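Long-range contacts in possible glutathione S-transferase (Rhodopseudomonas palustris, PDB 3M8N), which probably acts as a glutathione transferase, joining glutathione to electrophilic substrates: residues Y16-A21 with N70-Y75; Q95-E100 with D162-G167. All blocks are in the same frame, centred on the assembly; numbering follows the deposited sequence.

Both contacts are buried, near-parallel helix pairs, each about 7 Å from the centre of the folded chain, yet they hold different elements. Contact 1 joins helices 13-24 and 69-77 within the thioredoxin-like N-terminal domain, and contact 2 joins helices 87-117 and 160-169 within the all-helical C-terminal domain. Aliphatic side chains dominate contact 1, whereas contact 2 adds aromatic rings and a bridging water. Their centres lie 10 Å apart, and the domain boundary is stitched by polar groups: Lys-17 NZ forms a salt bridge to Glu-100 OE2 at 2.6 Å, beside the Asn-70 amide. Both helix pairs also border the second subunit, where Trp-74 and Phe-98 each meet the same residue of that other chain.

Contact 1 (Y16-A21 with N70-Y75); sequences YKVRLA and NAILWY
Lys-17 NZ is gripped by several oxygens: it gives a weak hydrogen bond of 3.3 Å to Asn-70 OD1 across the contact, while Glu-100 OE2 supplies its salt bridge and Asn-14 OD1 a further bond. A lysine suits this buried place because its charge is met there, and its long chain, bent at chi2, chi3 and chi4, brings the methylene CE within 3.2 Å of Asn-70 OD1 as well. Asn-70 serves both sides, offering OD1 to the lysine and ND2, weakly, to Glu-100 OE1. The two helices run almost parallel, their axes 9.3 Å apart and inclined by 11°, as expected for the first and last helices of the thioredoxin-like GST N-terminal domain, which pack side by side on the sheet face turned toward the helical domain. Between them, branched side chains fill the gap. Val-18 has CG1 anti to its backbone N (chi1 179°), and both its methyls bear on Ile-72 CG2, with CG1 the nearer at 3.5 Å; the side chains lie roughly perpendicular. Leu-73 sends its CD2 methyl into the neighbouring helix, 3.5 Å from Lys-17 O and a tight 3.4 Å from Ala-21 CB. The short CB of Ala-21 suits a place where that methyl already comes so close. Leu-73 also touches Met-97 and Ala-164 of the C-terminal domain.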
ATOM      1  N   TYR A  16      13.616  -2.812  -7.179  1.00 22.49           N
ATOM      2  CA  TYR A  16      13.494  -3.360  -8.500  1.00 22.33           C
ATOM      3  C   TYR A  16      12.165  -3.036  -9.166  1.00 22.61           C
ATOM      4  O   TYR A  16      12.130  -2.821 -10.350  1.00 24.08           O
ATOM      5  CB  TYR A  16      13.711  -4.856  -8.481  1.00 22.70           C
ATOM      6  CG  TYR A  16      13.262  -5.599  -9.760  1.00 21.94           C
ATOM      7  CD1 TYR A  16      13.834  -5.323 -10.984  1.00 21.99           C
ATOM      8  CD2 TYR A  16      12.283  -6.600  -9.709  1.00 20.60           C
ATOM      9  CE1 TYR A  16      13.420  -6.013 -12.156  1.00 22.11           C
ATOM     10  CE2 TYR A  16      11.870  -7.281 -10.876  1.00 22.71           C
ATOM     11  CZ  TYR A  16      12.456  -6.982 -12.082  1.00 22.12           C
ATOM     12  OH  TYR A  16      12.099  -7.654 -13.203  1.00 23.95           O
ATOM     13  N   LYS A  17      11.057  -3.010  -8.428  1.00 22.87           N
ATOM     14  CA  LYS A  17       9.774  -2.502  -8.969  1.00 22.58           C
ATOM     15  C   LYS A  17       9.904  -1.162  -9.709  1.00 21.67           C
ATOM     16  O   LYS A  17       9.401  -1.002 -10.809  1.00 21.96           O
ATOM     17  CB  LYS A  17       8.721  -2.362  -7.868  1.00 22.13           C
ATOM     18  CG  LYS A  17       8.160  -3.630  -7.405  1.00 23.15           C
ATOM     19  CD  LYS A  17       8.013  -3.628  -5.906  1.00 22.67           C
ATOM     20  CE  LYS A  17       6.904  -2.864  -5.536  1.00 25.28           C
ATOM     21  NZ  LYS A  17       6.394  -3.554  -4.320  1.00 26.97           N
ATOM     22  N   VAL A  18      10.573  -0.205  -9.084  1.00 21.36           N
ATOM     23  CA  VAL A  18      10.704   1.100  -9.618  1.00 20.56           C
ATOM     24  C   VAL A  18      11.636   1.094 -10.812  1.00 21.04           C
ATOM     25  O   VAL A  18      11.352   1.720 -11.801  1.00 21.30           O
ATOM     26  CB  VAL A  18      11.233   2.053  -8.600  1.00 19.78           C
ATOM     27  CG1 VAL A  18      11.341   3.328  -9.254  1.00 20.36           C
ATOM     28  CG2 VAL A  18      10.296   2.147  -7.357  1.00 19.36           C
ATOM     29  N   ARG A  19      12.751   0.401 -10.727  1.00 20.67           N
ATOM     30  CA  ARG A  19      13.590   0.206 -11.926  1.00 20.90           C
ATOM     31  C   ARG A  19      12.865  -0.437 -13.111  1.00 20.89           C
ATOM     32  O   ARG A  19      13.099  -0.085 -14.222  1.00 21.78           O
ATOM     33  CB  ARG A  19      14.752  -0.661 -11.590  1.00 20.37           C
ATOM     34  CG  ARG A  19      15.927  -0.034 -10.809  1.00 21.06           C
ATOM     35  CD  ARG A  19      17.066  -1.093 -10.850  1.00 25.15           C
ATOM     36  NE  ARG A  19      17.234  -1.486  -9.501  1.00 33.08           N
ATOM     37  CZ  ARG A  19      17.151  -2.657  -8.927  1.00 27.61           C
ATOM     38  NH1 ARG A  19      17.029  -3.786  -9.559  1.00 27.04           N
ATOM     39  NH2 ARG A  19      17.261  -2.619  -7.621  1.00 29.76           N
ATOM     40  N   LEU A  20      11.987  -1.380 -12.865  1.00 22.00           N
ATOM     41  CA  LEU A  20      11.254  -2.072 -13.893  1.00 22.19           C
ATOM     42  C   LEU A  20      10.314  -1.100 -14.583  1.00 24.03           C
ATOM     43  O   LEU A  20      10.301  -1.025 -15.824  1.00 24.85           O
ATOM     44  CB  LEU A  20      10.465  -3.238 -13.309  1.00 21.37           C
ATOM     45  CG  LEU A  20       9.654  -4.102 -14.265  1.00 19.79           C
ATOM     46  CD1 LEU A  20      10.559  -4.563 -15.443  1.00 18.42           C
ATOM     47  CD2 LEU A  20       9.038  -5.259 -13.553  1.00 19.91           C
ATOM     48  N   ALA A  21       9.546  -0.338 -13.788  1.00 23.82           N
ATOM     49  CA  ALA A  21       8.694   0.731 -14.314  1.00 22.14           C
ATOM     50  C   ALA A  21       9.477   1.725 -15.158  1.00 21.44           C
ATOM     51  O   ALA A  21       9.059   2.026 -16.239  1.00 21.40           O
ATOM     52  CB  ALA A  21       7.946   1.442 -13.175  1.00 22.88           C
ATOM     53  N   ASN A  70       5.538   1.887  -4.112  1.00 21.10           N
ATOM     54  CA  ASN A  70       4.250   1.855  -4.813  1.00 19.71           C
ATOM     55  C   ASN A  70       3.691   3.216  -5.095  1.00 19.80           C
ATOM     56  O   ASN A  70       2.952   3.384  -6.061  1.00 18.70           O
ATOM     57  CB  ASN A  70       3.211   1.021  -4.060  1.00 21.01           C
ATOM     58  CG  ASN A  70       3.445  -0.480  -4.163  1.00 21.17           C
ATOM     59  OD1 ASN A  70       4.433  -0.972  -4.639  1.00 22.98           O
ATOM     60  ND2 ASN A  70       2.524  -1.181  -3.697  1.00 23.00           N
ATOM     61  N   ALA A  71       4.037   4.191  -4.243  1.00 19.65           N
ATOM     62  CA  ALA A  71       3.785   5.611  -4.519  1.00 18.92           C
ATOM     63  C   ALA A  71       4.674   6.167  -5.643  1.00 17.66           C
ATOM     64  O   ALA A  71       4.233   6.971  -6.431  1.00 18.82           O
ATOM     65  CB  ALA A  71       3.965   6.469  -3.235  1.00 16.38           C
ATOM     66  N   ILE A  72       5.922   5.766  -5.672  1.00 17.71           N
ATOM     67  CA  ILE A  72       6.831   6.070  -6.760  1.00 18.00           C
ATOM     68  C   ILE A  72       6.238   5.554  -8.062  1.00 19.53           C
ATOM     69  O   ILE A  72       6.167   6.285  -9.012  1.00 21.68           O
ATOM     70  CB  ILE A  72       8.293   5.565  -6.474  1.00 17.95           C
ATOM     71  CG1 ILE A  72       8.888   6.265  -5.262  1.00 16.57           C
ATOM     72  CG2 ILE A  72       9.202   5.680  -7.685  1.00 16.72           C
ATOM     73  CD1 ILE A  72      10.120   5.512  -4.526  1.00 14.29           C
ATOM     74  N   LEU A  73       5.730   4.334  -8.089  1.00 20.20           N
ATOM     75  CA  LEU A  73       5.204   3.749  -9.293  1.00 20.70           C
ATOM     76  C   LEU A  73       4.072   4.574  -9.792  1.00 20.36           C
ATOM     77  O   LEU A  73       4.058   4.870 -10.948  1.00 20.27           O
ATOM     78  CB  LEU A  73       4.746   2.267  -9.117  1.00 20.21           C
ATOM     79  CG  LEU A  73       5.802   1.141  -8.911  1.00 22.37           C
ATOM     80  CD1 LEU A  73       5.174  -0.246  -8.831  1.00 20.80           C
ATOM     81  CD2 LEU A  73       6.786   1.159  -9.962  1.00 20.01           C
ATOM     82  N   TRP A  74       3.131   4.925  -8.920  1.00 19.47           N
ATOM     83  CA  TRP A  74       2.009   5.747  -9.306  1.00 19.43           C
ATOM     84  C   TRP A  74       2.435   7.095  -9.926  1.00 19.47           C
ATOM     85  O   TRP A  74       1.892   7.501 -10.948  1.00 20.27           O
ATOM     86  CB  TRP A  74       1.081   5.963  -8.118  1.00 18.05           C
ATOM     87  CG  TRP A  74      -0.124   6.767  -8.495  1.00 19.41           C
ATOM     88  CD1 TRP A  74      -1.343   6.286  -8.888  1.00 19.98           C
ATOM     89  CD2 TRP A  74      -0.231   8.196  -8.529  1.00 20.22           C
ATOM     90  NE1 TRP A  74      -2.191   7.305  -9.151  1.00 18.11           N
ATOM     91  CE2 TRP A  74      -1.548   8.499  -8.936  1.00 20.79           C
ATOM     92  CE3 TRP A  74       0.649   9.263  -8.197  1.00 20.63           C
ATOM     93  CZ2 TRP A  74      -2.018   9.875  -9.082  1.00 21.60           C
ATOM     94  CZ3 TRP A  74       0.199  10.620  -8.336  1.00 20.40           C
ATOM     95  CH2 TRP A  74      -1.133  10.902  -8.793  1.00 19.33           C
ATOM     96  N   TYR A  75       3.385   7.748  -9.279  1.00 19.24           N
ATOM     97  CA  TYR A  75       3.892   8.992  -9.698  1.00 20.33           C
ATOM     98  C   TYR A  75       4.461   8.923 -11.117  1.00 21.08           C
ATOM     99  O   TYR A  75       4.277   9.803 -11.923  1.00 20.94           O
ATOM    100  CB  TYR A  75       4.960   9.492  -8.727  1.00 19.19           C
ATOM    101  CG  TYR A  75       5.516  10.856  -9.148  1.00 22.37           C
ATOM    102  CD1 TYR A  75       4.744  12.032  -9.054  1.00 22.74           C
ATOM    103  CD2 TYR A  75       6.764  10.974  -9.706  1.00 22.48           C
ATOM    104  CE1 TYR A  75       5.239  13.277  -9.446  1.00 22.49           C
ATOM    105  CE2 TYR A  75       7.231  12.225 -10.135  1.00 24.35           C
ATOM    106  CZ  TYR A  75       6.468  13.356  -9.966  1.00 21.28           C
ATOM    107  OH  TYR A  75       6.914  14.561 -10.369  1.00 24.38           O
TER

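Contact 2 (Q95-E100 with D162-G167); sequences QWMFFE and DIALYG
Leu-165 carries most of the apolar packing, its two methyls dividing the work. Leu-165 CD2 lies 3.6 Å from Glu-100 CB, and the two side chains run alongside one another, pointing opposite ways. Leu-165 CD2 also meets the edge of the Phe-99 ring near its plane, 4.2 Å from Phe-99 CD2, while Leu-165 CD1 rests by Trp-96 CB at 4.1 Å. Behind this leucine the aromatic pair is itself packed, Trp-96 CZ3 standing 3.9 Å above one face of the Phe-99 ring, toward its rim. On the other flank Met-97, a selenomethionine in this crystal, turns at chi3 (73°) to set its CE methyl 3.8 Å from Ala-164 CB; the short alanine leaves room for a flexible chain end between helices whose axes are 9.0 Å apart.

The polar link is indirect. Glu-100 bends at chi2 (-89°), and water 1 donates hydrogen bonds to Glu-100 OE2 at 2.9 Å and to Ala-164 O at 2.6 Å; more acceptors than protons lie within its reach, so the two need not both be at full strength. Lys-17 is the stronger partner of this carboxylate; a leucine in place of Glu-100 would probably leave the Lys-17 ammonium without its countercharge and take from water 1 one of its two acceptors in this contact.

The helices run in nearly the same direction, 16° apart. Asp-162 OD2 accepts a bond from Thr-159 N, consistent with the N-capping box at the start of the central helix of the GST C-terminal domain, here packed within its all-helical bundle against the long helix 87-117.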
ATOM      1  N   GLN A  95      -5.987  -0.701  -5.709  1.00 22.51           N
ATOM      2  CA  GLN A  95      -6.484  -1.828  -4.914  1.00 21.99           C
ATOM      3  C   GLN A  95      -5.470  -2.953  -4.898  1.00 22.13           C
ATOM      4  O   GLN A  95      -5.038  -3.349  -3.842  1.00 20.99           O
ATOM      5  CB  GLN A  95      -7.792  -2.327  -5.443  1.00 23.01           C
ATOM      6  CG  GLN A  95      -8.269  -3.517  -4.721  1.00 23.98           C
ATOM      7  CD  GLN A  95      -9.367  -4.272  -5.428  1.00 28.45           C
ATOM      8  OE1 GLN A  95     -10.477  -3.794  -5.652  1.00 28.92           O
ATOM      9  NE2 GLN A  95      -9.088  -5.512  -5.693  1.00 32.77           N
ATOM     10  N   TRP A  96      -5.027  -3.403  -6.067  1.00 21.52           N
ATOM     11  CA  TRP A  96      -4.052  -4.449  -6.116  1.00 21.73           C
ATOM     12  C   TRP A  96      -2.698  -4.048  -5.565  1.00 22.26           C
ATOM     13  O   TRP A  96      -2.005  -4.852  -5.006  1.00 23.69           O
ATOM     14  CB  TRP A  96      -3.952  -5.000  -7.527  1.00 22.33           C
ATOM     15  CG  TRP A  96      -5.142  -5.826  -7.848  1.00 22.51           C
ATOM     16  CD1 TRP A  96      -6.170  -5.493  -8.658  1.00 23.02           C
ATOM     17  CD2 TRP A  96      -5.440  -7.114  -7.335  1.00 23.88           C
ATOM     18  NE1 TRP A  96      -7.097  -6.488  -8.684  1.00 24.45           N
ATOM     19  CE2 TRP A  96      -6.677  -7.498  -7.866  1.00 23.53           C
ATOM     20  CE3 TRP A  96      -4.785  -7.991  -6.457  1.00 23.06           C
ATOM     21  CZ2 TRP A  96      -7.288  -8.724  -7.545  1.00 24.06           C
ATOM     22  CZ3 TRP A  96      -5.406  -9.218  -6.136  1.00 24.90           C
ATOM     23  CH2 TRP A  96      -6.624  -9.563  -6.685  1.00 24.29           C
HETATM   24  N   MSE A  97      -2.267  -2.803  -5.732  1.00 22.91           N
HETATM   25  CA  MSE A  97      -1.053  -2.340  -5.054  1.00 21.83           C
HETATM   26  C   MSE A  97      -1.146  -2.223  -3.538  1.00 20.76           C
HETATM   27  O   MSE A  97      -0.156  -2.444  -2.849  1.00 19.92           O
HETATM   28  CB  MSE A  97      -0.652  -0.980  -5.599  1.00 22.74           C
HETATM   29  CG  MSE A  97      -0.542  -0.991  -7.042  1.00 26.27           C
HETATM   30 SE   MSE A  97       0.101   0.665  -7.871  1.00 41.41          SE
HETATM   31  CE  MSE A  97       1.786   0.440  -7.327  1.00 12.93           C
ATOM     32  N   PHE A  98      -2.302  -1.818  -3.022  1.00 19.17           N
ATOM     33  CA  PHE A  98      -2.521  -1.875  -1.592  1.00 20.00           C
ATOM     34  C   PHE A  98      -2.530  -3.305  -1.098  1.00 21.13           C
ATOM     35  O   PHE A  98      -1.961  -3.568  -0.066  1.00 21.31           O
ATOM     36  CB  PHE A  98      -3.758  -1.097  -1.164  1.00 18.30           C
ATOM     37  CG  PHE A  98      -3.523   0.394  -1.117  1.00 20.21           C
ATOM     38  CD1 PHE A  98      -2.591   0.921  -0.252  1.00 18.34           C
ATOM     39  CD2 PHE A  98      -4.172   1.258  -1.998  1.00 17.77           C
ATOM     40  CE1 PHE A  98      -2.347   2.315  -0.185  1.00 15.86           C
ATOM     41  CE2 PHE A  98      -3.890   2.634  -1.990  1.00 18.16           C
ATOM     42  CZ  PHE A  98      -2.987   3.150  -1.040  1.00 16.39           C
ATOM     43  N   PHE A  99      -3.099  -4.222  -1.881  1.00 21.41           N
ATOM     44  CA  PHE A  99      -3.044  -5.642  -1.598  1.00 22.39           C
ATOM     45  C   PHE A  99      -1.652  -6.111  -1.572  1.00 22.67           C
ATOM     46  O   PHE A  99      -1.316  -6.808  -0.668  1.00 24.27           O
ATOM     47  CB  PHE A  99      -3.844  -6.418  -2.615  1.00 21.26           C
ATOM     48  CG  PHE A  99      -3.657  -7.931  -2.562  1.00 23.70           C
ATOM     49  CD1 PHE A  99      -4.460  -8.722  -1.776  1.00 24.11           C
ATOM     50  CD2 PHE A  99      -2.738  -8.562  -3.393  1.00 21.45           C
ATOM     51  CE1 PHE A  99      -4.293 -10.114  -1.794  1.00 25.39           C
ATOM     52  CE2 PHE A  99      -2.602  -9.936  -3.389  1.00 24.41           C
ATOM     53  CZ  PHE A  99      -3.358 -10.689  -2.602  1.00 22.57           C
ATOM     54  N   GLU A 100      -0.826  -5.729  -2.523  1.00 23.38           N
ATOM     55  CA  GLU A 100       0.587  -6.124  -2.488  1.00 23.77           C
ATOM     56  C   GLU A 100       1.242  -5.630  -1.228  1.00 24.47           C
ATOM     57  O   GLU A 100       1.995  -6.333  -0.636  1.00 26.73           O
ATOM     58  CB  GLU A 100       1.340  -5.614  -3.717  1.00 23.29           C
ATOM     59  CG  GLU A 100       2.782  -6.071  -3.877  1.00 22.13           C
ATOM     60  CD  GLU A 100       3.866  -5.179  -3.209  1.00 23.68           C
ATOM     61  OE1 GLU A 100       3.586  -4.141  -2.604  1.00 28.37           O
ATOM     62  OE2 GLU A 100       5.056  -5.516  -3.233  1.00 26.45           O
ATOM     63  N   ASP A 162       0.538  -4.666 -11.929  1.00 26.34           N
ATOM     64  CA  ASP A 162       1.244  -5.895 -12.368  1.00 24.65           C
ATOM     65  C   ASP A 162       2.701  -5.811 -11.997  1.00 24.49           C
ATOM     66  O   ASP A 162       3.264  -6.752 -11.466  1.00 24.27           O
ATOM     67  CB  ASP A 162       1.110  -6.068 -13.869  1.00 25.07           C
ATOM     68  CG  ASP A 162      -0.296  -6.250 -14.295  1.00 23.64           C
ATOM     69  OD1 ASP A 162      -0.885  -7.292 -14.038  1.00 27.73           O
ATOM     70  OD2 ASP A 162      -0.856  -5.339 -14.879  1.00 28.76           O
ATOM     71  N   ILE A 163       3.298  -4.664 -12.270  1.00 25.08           N
ATOM     72  CA  ILE A 163       4.682  -4.384 -11.916  1.00 24.52           C
ATOM     73  C   ILE A 163       4.873  -4.463 -10.423  1.00 24.26           C
ATOM     74  O   ILE A 163       5.871  -4.984  -9.978  1.00 24.89           O
ATOM     75  CB  ILE A 163       5.127  -2.980 -12.437  1.00 25.06           C
ATOM     76  CG1 ILE A 163       4.993  -2.923 -13.956  1.00 27.07           C
ATOM     77  CG2 ILE A 163       6.524  -2.601 -11.982  1.00 22.79           C
ATOM     78  CD1 ILE A 163       5.018  -1.578 -14.427  1.00 28.58           C
ATOM     79  N   ALA A 164       3.970  -3.885  -9.639  1.00 23.03           N
ATOM     80  CA  ALA A 164       4.104  -3.968  -8.192  1.00 23.25           C
ATOM     81  C   ALA A 164       4.055  -5.400  -7.663  1.00 23.37           C
ATOM     82  O   ALA A 164       4.900  -5.818  -6.911  1.00 23.41           O
ATOM     83  CB  ALA A 164       3.060  -3.118  -7.524  1.00 23.28           C
ATOM     84  N   LEU A 165       3.079  -6.167  -8.119  1.00 24.39           N
ATOM     85  CA  LEU A 165       2.941  -7.572  -7.746  1.00 25.00           C
ATOM     86  C   LEU A 165       4.084  -8.426  -8.275  1.00 25.80           C
ATOM     87  O   LEU A 165       4.562  -9.335  -7.607  1.00 26.33           O
ATOM     88  CB  LEU A 165       1.596  -8.104  -8.235  1.00 25.40           C
ATOM     89  CG  LEU A 165       0.434  -7.505  -7.461  1.00 25.66           C
ATOM     90  CD1 LEU A 165      -0.896  -7.672  -8.140  1.00 26.77           C
ATOM     91  CD2 LEU A 165       0.408  -8.099  -6.111  1.00 27.19           C
ATOM     92  N   TYR A 166       4.590  -8.072  -9.438  1.00 24.91           N
ATOM     93  CA  TYR A 166       5.679  -8.807  -9.968  1.00 24.43           C
ATOM     94  C   TYR A 166       6.922  -8.807  -9.103  1.00 24.52           C
ATOM     95  O   TYR A 166       7.621  -9.778  -9.090  1.00 25.97           O
ATOM     96  CB  TYR A 166       5.992  -8.380 -11.425  1.00 24.11           C
ATOM     97  CG  TYR A 166       6.996  -9.278 -12.081  1.00 22.33           C
ATOM     98  CD1 TYR A 166       6.611 -10.421 -12.784  1.00 20.19           C
ATOM     99  CD2 TYR A 166       8.352  -9.012 -11.935  1.00 22.11           C
ATOM    100  CE1 TYR A 166       7.606 -11.271 -13.376  1.00 19.46           C
ATOM    101  CE2 TYR A 166       9.310  -9.820 -12.490  1.00 21.83           C
ATOM    102  CZ  TYR A 166       8.931 -10.949 -13.200  1.00 21.79           C
ATOM    103  OH  TYR A 166       9.971 -11.689 -13.683  1.00 24.07           O
ATOM    104  N   GLY A 167       7.227  -7.715  -8.435  1.00 24.30           N
ATOM    105  CA  GLY A 167       8.410  -7.552  -7.610  1.00 24.63           C
ATOM    106  C   GLY A 167       8.809  -8.694  -6.691  1.00 25.65           C
ATOM    107  O   GLY A 167       9.939  -9.196  -6.787  1.00 27.14           O
TER
HETATM  108  O   HOH W   1       5.669  -7.572  -5.175  1.00 29.33           O